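Local coordinates for protein (endonuclease) (Salmonella typhimurium, PDB 1BYS) that belongs to the PLD-like family and forms a two-subunit assembly of mixed-sheet alpha/beta chains, with a tungstate ion bound at its HKD motif, at residues Arg31-Ser36 with Pro91-Lys96; Asp55-Ile60 with Asp143-Gly148. All coordinates share one frame; numbering follows the deposited sequence.

Contact 1 of 2, residues Arg31-Ser36 with Pro91-Lys96. With WO4 (tungstate(VI)ion), chain B.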
ATOM      1  N   ARG A  31       8.904  -7.684  11.637  1.00 11.27           N
ATOM      2  CA  ARG A  31       8.598  -8.742  10.674  1.00 10.41           C
ATOM      3  C   ARG A  31       8.229  -7.956   9.429  1.00 11.42           C
ATOM      4  O   ARG A  31       7.183  -7.290   9.384  1.00 10.95           O
ATOM      5  CB  ARG A  31       7.425  -9.593  11.152  1.00 10.67           C
ATOM      6  CG  ARG A  31       7.759 -10.513  12.311  1.00 11.12           C
ATOM      7  CD  ARG A  31       8.800 -11.535  11.903  1.00 15.73           C
ATOM      8  NE  ARG A  31       9.161 -12.432  13.004  1.00 17.89           N
ATOM      9  CZ  ARG A  31      10.171 -12.235  13.859  1.00 18.29           C
ATOM     10  NH1 ARG A  31      10.965 -11.163  13.780  1.00 13.13           N
ATOM     11  NH2 ARG A  31      10.393 -13.133  14.802  1.00 17.54           N
ATOM     12  N   MET A  32       9.107  -8.011   8.435  1.00 10.42           N
ATOM     13  CA  MET A  32       8.927  -7.271   7.209  1.00 12.74           C
ATOM     14  C   MET A  32       8.627  -8.103   5.966  1.00 12.37           C
ATOM     15  O   MET A  32       9.145  -9.222   5.803  1.00 12.30           O
ATOM     16  CB  MET A  32      10.190  -6.442   6.966  1.00 13.05           C
ATOM     17  CG  MET A  32      10.096  -5.423   5.855  1.00 10.70           C
ATOM     18  SD  MET A  32      11.666  -4.532   5.782  1.00 14.60           S
ATOM     19  CE  MET A  32      11.523  -3.648   4.296  1.00 15.40           C
ATOM     20  N   MET A  33       7.787  -7.543   5.103  1.00  8.81           N
ATOM     21  CA  MET A  33       7.412  -8.142   3.824  1.00 10.81           C
ATOM     22  C   MET A  33       7.682  -7.059   2.799  1.00 13.79           C
ATOM     23  O   MET A  33       7.238  -5.906   2.970  1.00 17.36           O
ATOM     24  CB  MET A  33       5.909  -8.459   3.755  1.00 10.68           C
ATOM     25  CG  MET A  33       5.348  -9.327   4.849  1.00 10.28           C
ATOM     26  SD  MET A  33       3.539  -9.503   4.599  1.00 10.42           S
ATOM     27  CE  MET A  33       3.479 -10.859   3.362  1.00 11.03           C
ATOM     28  N   ALA A  34       8.385  -7.382   1.726  1.00 13.76           N
ATOM     29  CA  ALA A  34       8.648  -6.372   0.713  1.00 10.47           C
ATOM     30  C   ALA A  34       8.642  -6.934  -0.687  1.00  9.70           C
ATOM     31  O   ALA A  34       8.926  -8.104  -0.902  1.00  8.66           O
ATOM     32  CB  ALA A  34       9.991  -5.694   0.973  1.00 10.25           C
ATOM     33  N   TYR A  35       8.303  -6.078  -1.640  1.00 12.33           N
ATOM     34  CA  TYR A  35       8.334  -6.432  -3.051  1.00 12.39           C
ATOM     35  C   TYR A  35       9.749  -5.904  -3.373  1.00 11.90           C
ATOM     36  O   TYR A  35      10.723  -6.471  -2.912  1.00 12.84           O
ATOM     37  CB  TYR A  35       7.249  -5.659  -3.815  1.00 11.13           C
ATOM     38  CG  TYR A  35       7.355  -5.774  -5.327  1.00 12.91           C
ATOM     39  CD1 TYR A  35       7.583  -7.002  -5.945  1.00 13.61           C
ATOM     40  CD2 TYR A  35       7.254  -4.650  -6.126  1.00 11.94           C
ATOM     41  CE1 TYR A  35       7.710  -7.104  -7.324  1.00 17.17           C
ATOM     42  CE2 TYR A  35       7.377  -4.733  -7.502  1.00 16.63           C
ATOM     43  CZ  TYR A  35       7.602  -5.960  -8.109  1.00 19.56           C
ATOM     44  OH  TYR A  35       7.680  -6.039  -9.499  1.00 17.34           O
ATOM     45  N   SER A  36       9.875  -4.823  -4.129  1.00 11.89           N
ATOM     46  CA  SER A  36      11.214  -4.279  -4.375  1.00 17.65           C
ATOM     47  C   SER A  36      11.940  -4.052  -3.019  1.00 15.90           C
ATOM     48  O   SER A  36      11.372  -3.465  -2.097  1.00 15.01           O
ATOM     49  CB  SER A  36      11.097  -2.951  -5.120  1.00 18.41           C
ATOM     50  OG  SER A  36      10.367  -3.140  -6.314  1.00 23.08           O
ATOM     51  N   PRO A  91       2.822 -14.773  -8.054  1.00 15.51           N
ATOM     52  CA  PRO A  91       3.386 -14.056  -9.199  1.00 13.04           C
ATOM     53  C   PRO A  91       4.131 -12.831  -8.690  1.00 13.11           C
ATOM     54  O   PRO A  91       5.142 -12.406  -9.255  1.00 13.34           O
ATOM     55  CB  PRO A  91       2.159 -13.715 -10.040  1.00 14.84           C
ATOM     56  CG  PRO A  91       1.223 -14.850  -9.754  1.00 12.96           C
ATOM     57  CD  PRO A  91       1.433 -15.203  -8.297  1.00 13.19           C
ATOM     58  N   ILE A  92       3.584 -12.254  -7.628  1.00 13.26           N
ATOM     59  CA  ILE A  92       4.188 -11.113  -6.957  1.00 11.80           C
ATOM     60  C   ILE A  92       3.802 -11.052  -5.481  1.00 13.36           C
ATOM     61  O   ILE A  92       2.603 -10.924  -5.145  1.00 12.97           O
ATOM     62  CB  ILE A  92       3.775  -9.732  -7.549  1.00 12.23           C
ATOM     63  CG1 ILE A  92       3.959  -9.687  -9.064  1.00 10.79           C
ATOM     64  CG2 ILE A  92       4.642  -8.641  -6.909  1.00 12.72           C
ATOM     65  CD1 ILE A  92       3.617  -8.339  -9.629  1.00  8.99           C
ATOM     66  N   GLN A  93       4.787 -11.182  -4.592  1.00 12.11           N
ATOM     67  CA  GLN A  93       4.505 -11.018  -3.177  1.00 10.80           C
ATOM     68  C   GLN A  93       4.586  -9.497  -3.178  1.00 12.44           C
ATOM     69  O   GLN A  93       5.683  -8.919  -3.102  1.00 12.04           O
ATOM     70  CB  GLN A  93       5.596 -11.609  -2.287  1.00  9.79           C
ATOM     71  CG  GLN A  93       5.169 -11.618  -0.815  1.00 12.51           C
ATOM     72  CD  GLN A  93       6.339 -11.757   0.160  1.00 12.07           C
ATOM     73  OE1 GLN A  93       6.929 -10.774   0.595  1.00 17.70           O
ATOM     74  NE2 GLN A  93       6.667 -12.986   0.513  1.00  8.98           N
ATOM     75  N   HIS A  94       3.417  -8.865  -3.289  1.00 11.54           N
ATOM     76  CA  HIS A  94       3.287  -7.416  -3.417  1.00  9.84           C
ATOM     77  C   HIS A  94       3.213  -6.501  -2.178  1.00  6.05           C
ATOM     78  O   HIS A  94       3.298  -5.289  -2.316  1.00  2.93           O
ATOM     79  CB  HIS A  94       2.087  -7.149  -4.327  1.00 10.75           C
ATOM     80  CG  HIS A  94       2.127  -5.824  -5.011  1.00 12.35           C
ATOM     81  ND1 HIS A  94       1.352  -4.752  -4.616  1.00  9.75           N
ATOM     82  CD2 HIS A  94       2.868  -5.387  -6.057  1.00 12.42           C
ATOM     83  CE1 HIS A  94       1.610  -3.712  -5.387  1.00 11.07           C
ATOM     84  NE2 HIS A  94       2.526  -4.076  -6.268  1.00 12.69           N
ATOM     85  N   ASP A  95       3.050  -7.073  -0.993  1.00  9.25           N
ATOM     86  CA  ASP A  95       2.984  -6.297   0.259  1.00 11.54           C
ATOM     87  C   ASP A  95       4.213  -5.430   0.553  1.00 12.04           C
ATOM     88  O   ASP A  95       5.343  -5.820   0.235  1.00 15.39           O
ATOM     89  CB  ASP A  95       2.793  -7.236   1.467  1.00 10.09           C
ATOM     90  CG  ASP A  95       1.708  -8.285   1.241  1.00 11.66           C
ATOM     91  OD1 ASP A  95       2.003  -9.349   0.641  1.00 10.56           O
ATOM     92  OD2 ASP A  95       0.563  -8.045   1.672  1.00 11.91           O
ATOM     93  N   LYS A  96       3.983  -4.258   1.145  1.00 10.23           N
ATOM     94  CA  LYS A  96       5.047  -3.337   1.562  1.00  8.69           C
ATOM     95  C   LYS A  96       4.638  -3.112   3.001  1.00  9.18           C
ATOM     96  O   LYS A  96       3.963  -2.132   3.329  1.00  9.84           O
ATOM     97  CB  LYS A  96       4.988  -2.015   0.805  1.00 11.11           C
ATOM     98  CG  LYS A  96       5.039  -2.152  -0.693  1.00  8.27           C
ATOM     99  CD  LYS A  96       3.605  -2.078  -1.260  1.00  6.80           C
ATOM    100  CE  LYS A  96       3.643  -1.894  -2.764  1.00  4.74           C
ATOM    101  NZ  LYS A  96       4.225  -3.102  -3.434  1.00  9.36           N
TER
HETATM  102  W   WO4 B 156       3.622  -1.740  -7.680  0.50 34.54           W
HETATM  103  O1  WO4 B 156       4.300  -1.706  -6.394  0.50 12.68           O
HETATM  104  O2  WO4 B 156       3.747  -3.126  -8.296  0.50  8.87           O
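Tyr35 and Ile92 meet obliquely: the ring carbons CD1 and CE1 of Tyr35 both sit 3.5 Å from the methyl CG2 of Ile92. The tyrosine ring gets there with its CG anti to the backbone N (chi1 170°), which swings it off the end of strand 29-34, past Gln93 O, toward the His94 imidazole. The two rings form an oblique pair, planes at 37° and centroids 5.6 Å apart. Further back along the strand, Met33 and Asp95 run side by side in the same direction, and the bend at the thioether places Met33 CE 3.4 Å from Asp95 OD1. That carboxylate is gripped from other parts of the dimer, OD1 by Ser121 of the second subunit and OD2 by His140. Between the backbones, Ala34 CA makes a bent C-H...O contact with Asp95 O, 3.4 Å from CA to O.

His94 and Lys96, the histidine and lysine of the family's HKD motif, turn their polar ends to the tungstate. His94 NE2 donates to the ion's O2 at 2.6 Å (N-H...O angle 156°), the anion lying at the edge of the imidazole. Lys96, bent at chi2 and chi4, curls back so that its NZ stands over the centre of that imidazole, donates to His94 O at 2.6 Å, and makes a weak bond to O1 of the ion. The imidazole N-H thus supplies the short bond to the ion, while Lys96 NZ, anchored on a carbonyl, adds a weak one, consistent with a pocket suited to an anion.

Contact 2 of 2, residues Asp55-Ile60 with Asp143-Gly148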
ATOM      1  N   ASP A  55      14.643  -8.392  17.132  1.00 16.50           N
ATOM      2  CA  ASP A  55      14.490  -9.637  16.393  1.00 15.47           C
ATOM      3  C   ASP A  55      13.878  -9.275  15.031  1.00 16.65           C
ATOM      4  O   ASP A  55      12.665  -9.059  14.907  1.00 15.41           O
ATOM      5  CB  ASP A  55      13.576 -10.584  17.189  1.00 16.98           C
ATOM      6  CG  ASP A  55      13.165 -11.815  16.404  1.00 15.12           C
ATOM      7  OD1 ASP A  55      13.657 -12.032  15.275  1.00 16.62           O
ATOM      8  OD2 ASP A  55      12.335 -12.581  16.930  1.00 17.83           O
ATOM      9  N   VAL A  56      14.741  -9.208  14.023  1.00 14.35           N
ATOM     10  CA  VAL A  56      14.365  -8.852  12.658  1.00 15.59           C
ATOM     11  C   VAL A  56      14.342 -10.020  11.672  1.00 15.58           C
ATOM     12  O   VAL A  56      15.315 -10.762  11.553  1.00 15.56           O
ATOM     13  CB  VAL A  56      15.339  -7.779  12.109  1.00 13.22           C
ATOM     14  CG1 VAL A  56      14.914  -7.327  10.706  1.00  9.41           C
ATOM     15  CG2 VAL A  56      15.415  -6.620  13.101  1.00  9.51           C
ATOM     16  N   LYS A  57      13.224 -10.182  10.971  1.00 15.49           N
ATOM     17  CA  LYS A  57      13.095 -11.232   9.963  1.00 14.85           C
ATOM     18  C   LYS A  57      12.362 -10.630   8.765  1.00 15.86           C
ATOM     19  O   LYS A  57      11.337  -9.940   8.931  1.00 14.42           O
ATOM     20  CB  LYS A  57      12.335 -12.434  10.525  1.00 15.82           C
ATOM     21  CG  LYS A  57      12.959 -13.001  11.791  1.00 17.73           C
ATOM     22  CD  LYS A  57      12.891 -14.499  11.785  1.00 20.08           C
ATOM     23  CE  LYS A  57      12.705 -15.037  13.185  1.00 24.05           C
ATOM     24  NZ  LYS A  57      12.733 -16.537  13.182  1.00 26.79           N
ATOM     25  N   ILE A  58      12.889 -10.885   7.571  1.00 14.20           N
ATOM     26  CA  ILE A  58      12.341 -10.328   6.342  1.00 13.77           C
ATOM     27  C   ILE A  58      12.035 -11.340   5.229  1.00 14.30           C
ATOM     28  O   ILE A  58      12.835 -12.245   4.962  1.00 11.45           O
ATOM     29  CB  ILE A  58      13.328  -9.272   5.768  1.00 11.12           C
ATOM     30  CG1 ILE A  58      13.890  -8.414   6.909  1.00 11.31           C
ATOM     31  CG2 ILE A  58      12.637  -8.399   4.714  1.00 12.60           C
ATOM     32  CD1 ILE A  58      15.011  -7.449   6.479  1.00 11.73           C
ATOM     33  N   VAL A  59      10.869 -11.200   4.599  1.00 12.80           N
ATOM     34  CA  VAL A  59      10.506 -12.052   3.466  1.00 13.01           C
ATOM     35  C   VAL A  59      10.236 -11.104   2.307  1.00 11.66           C
ATOM     36  O   VAL A  59       9.363 -10.243   2.403  1.00 12.51           O
ATOM     37  CB  VAL A  59       9.207 -12.846   3.664  1.00 14.71           C
ATOM     38  CG1 VAL A  59       9.138 -13.943   2.603  1.00 11.86           C
ATOM     39  CG2 VAL A  59       9.136 -13.419   5.034  1.00 22.68           C
ATOM     40  N   ILE A  60      10.959 -11.263   1.211  1.00 11.65           N
ATOM     41  CA  ILE A  60      10.768 -10.384   0.079  1.00 12.38           C
ATOM     42  C   ILE A  60      10.404 -11.149  -1.186  1.00 13.89           C
ATOM     43  O   ILE A  60      10.567 -12.370  -1.265  1.00 12.76           O
ATOM     44  CB  ILE A  60      12.041  -9.535  -0.164  1.00 11.08           C
ATOM     45  CG1 ILE A  60      13.137 -10.397  -0.806  1.00 11.31           C
ATOM     46  CG2 ILE A  60      12.541  -8.977   1.151  1.00 10.56           C
ATOM     47  CD1 ILE A  60      14.463  -9.662  -1.002  1.00  6.29           C
ATOM     48  N   ASP A 143       2.812 -16.841   6.885  1.00 14.23           N
ATOM     49  CA  ASP A 143       2.425 -17.750   5.803  1.00 13.42           C
ATOM     50  C   ASP A 143       3.372 -17.598   4.622  1.00 11.81           C
ATOM     51  O   ASP A 143       3.777 -18.579   3.999  1.00 12.69           O
ATOM     52  CB  ASP A 143       0.999 -17.463   5.334  1.00 15.43           C
ATOM     53  CG  ASP A 143       0.538 -18.435   4.269  1.00 15.78           C
ATOM     54  OD1 ASP A 143       0.081 -19.533   4.633  1.00 18.11           O
ATOM     55  OD2 ASP A 143       0.635 -18.107   3.071  1.00 16.99           O
ATOM     56  N   ARG A 144       3.721 -16.360   4.305  1.00 13.35           N
ATOM     57  CA  ARG A 144       4.630 -16.104   3.196  1.00 14.93           C
ATOM     58  C   ARG A 144       6.075 -16.516   3.556  1.00 18.12           C
ATOM     59  O   ARG A 144       6.780 -17.125   2.746  1.00 17.50           O
ATOM     60  CB  ARG A 144       4.576 -14.620   2.838  1.00 16.01           C
ATOM     61  CG  ARG A 144       3.446 -14.237   1.882  1.00 11.90           C
ATOM     62  CD  ARG A 144       2.094 -14.820   2.290  1.00 10.41           C
ATOM     63  NE  ARG A 144       0.996 -14.144   1.580  1.00  9.95           N
ATOM     64  CZ  ARG A 144      -0.287 -14.508   1.627  1.00 11.00           C
ATOM     65  NH1 ARG A 144      -0.663 -15.559   2.352  1.00  7.44           N
ATOM     66  NH2 ARG A 144      -1.208 -13.785   0.982  1.00 12.84           N
ATOM     67  N   TRP A 145       6.504 -16.175   4.772  1.00 16.95           N
ATOM     68  CA  TRP A 145       7.842 -16.508   5.240  1.00 17.73           C
ATOM     69  C   TRP A 145       8.023 -18.017   5.220  1.00 17.23           C
ATOM     70  O   TRP A 145       9.050 -18.531   4.776  1.00 17.58           O
ATOM     71  CB  TRP A 145       8.043 -15.995   6.672  1.00 17.40           C
ATOM     72  CG  TRP A 145       9.241 -16.593   7.362  1.00 19.56           C
ATOM     73  CD1 TRP A 145       9.261 -17.709   8.155  1.00 20.12           C
ATOM     74  CD2 TRP A 145      10.607 -16.121   7.310  1.00 17.94           C
ATOM     75  NE1 TRP A 145      10.544 -17.955   8.595  1.00 20.26           N
ATOM     76  CE2 TRP A 145      11.384 -16.993   8.087  1.00 21.31           C
ATOM     77  CE3 TRP A 145      11.229 -15.037   6.676  1.00 15.97           C
ATOM     78  CZ2 TRP A 145      12.773 -16.824   8.257  1.00 17.34           C
ATOM     79  CZ3 TRP A 145      12.605 -14.873   6.842  1.00 16.16           C
ATOM     80  CH2 TRP A 145      13.355 -15.758   7.624  1.00 18.88           C
ATOM     81  N   ASN A 146       7.005 -18.722   5.693  1.00 20.79           N
ATOM     82  CA  ASN A 146       7.045 -20.176   5.758  1.00 24.36           C
ATOM     83  C   ASN A 146       7.295 -20.854   4.413  1.00 24.91           C
ATOM     84  O   ASN A 146       7.806 -21.975   4.368  1.00 25.63           O
ATOM     85  CB  ASN A 146       5.747 -20.704   6.380  1.00 25.05           C
ATOM     86  CG  ASN A 146       5.682 -20.450   7.879  1.00 25.56           C
ATOM     87  OD1 ASN A 146       6.690 -20.148   8.529  1.00 21.50           O
ATOM     88  ND2 ASN A 146       4.492 -20.583   8.439  1.00 26.73           N
ATOM     89  N   GLN A 147       6.935 -20.193   3.317  1.00 23.02           N
ATOM     90  CA  GLN A 147       7.148 -20.790   2.002  1.00 22.39           C
ATOM     91  C   GLN A 147       8.278 -20.115   1.244  1.00 19.40           C
ATOM     92  O   GLN A 147       8.390 -20.268   0.029  1.00 17.21           O
ATOM     93  CB  GLN A 147       5.865 -20.731   1.163  1.00 24.09           C
ATOM     94  CG  GLN A 147       5.210 -19.365   1.123  1.00 27.91           C
ATOM     95  CD  GLN A 147       3.756 -19.457   0.709  1.00 30.72           C
ATOM     96  OE1 GLN A 147       3.420 -20.171  -0.234  1.00 33.44           O
ATOM     97  NE2 GLN A 147       2.889 -18.744   1.411  1.00 29.83           N
ATOM     98  N   GLY A 148       9.111 -19.370   1.967  1.00 20.44           N
ATOM     99  CA  GLY A 148      10.231 -18.679   1.343  1.00 20.08           C
ATOM    100  C   GLY A 148      11.539 -19.460   1.393  1.00 20.28           C
ATOM    101  O   GLY A 148      11.660 -20.457   2.120  1.00 20.12           O
TER
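Val59 and Trp145 pack obliquely where strand 55-61 packs against the C-terminal part of helix 131-146. A chi1 of 165° carries the Trp145 indole out on the side of the carbonyl carbon, and the ring is turned roughly square to the side-chain stem (chi2 -92°), extending back along the strand. At the root, Trp145 CA lies 3.9 Å from Val59 CG1, a methyl that also touches Arg144 O. The other methyl, Val59 CG2, lies beside CB, CG, CD2 and CE3 of the tryptophan, near the ring plane at the indole edge (Trp145 CD2 to Val59 CG2 is 3.8 Å). The separations modelled at CB and CE3 are too short to be trusted in detail. Beyond them CZ3 meets the strand backbone, 3.2 Å from Ile58 O, which lies in the plane of the indole at its edge. Finally CZ2 approaches the aliphatic part of Lys57, whose CD is 4.2 Å away and stands above the ring plane, offset toward its rim.

Just past the tryptophan, Gly148 N bonds to Trp145 O and the side-chain amide of Gln147 donates to Asp143 O, NE2 to O 2.7 Å. Arg144 bridges to Asp143 OD2 and also to Glu12 of the second subunit, so this part of the helix joins the dimer interface. Trp145 stacks on Trp141 one turn earlier and has a cation-pi contact with Arg85 of strand 84-87; its indole thus wedges between helix 131-146 and the sheet, against 55-61 and the neighbouring 84-87.

Overall arrangement
After strand 4-10 and helix 14-25 the chain enters strand 29-34, the first half of contact 1, then passes through helix 40-51 into strand 55-61, the first half of contact 2. Helix 68-79 and strand 84-87 follow before the loop at 91-96 returns to the end of 29-34 and closes contact 1. Strands 97-100 and 104-108, helix 114-118 and strand 122-128 come next, and only the end of helix 131-146 closes contact 2. The segments alternate, so the two closures cross. In the sheet 29-34 and 55-61 are parallel neighbours: Arg31 bridges to Asp55, and Met32 O probably accepts a backbone hydrogen bond from Val59 N. Together they tie anion-binding loop, central strands and last helix.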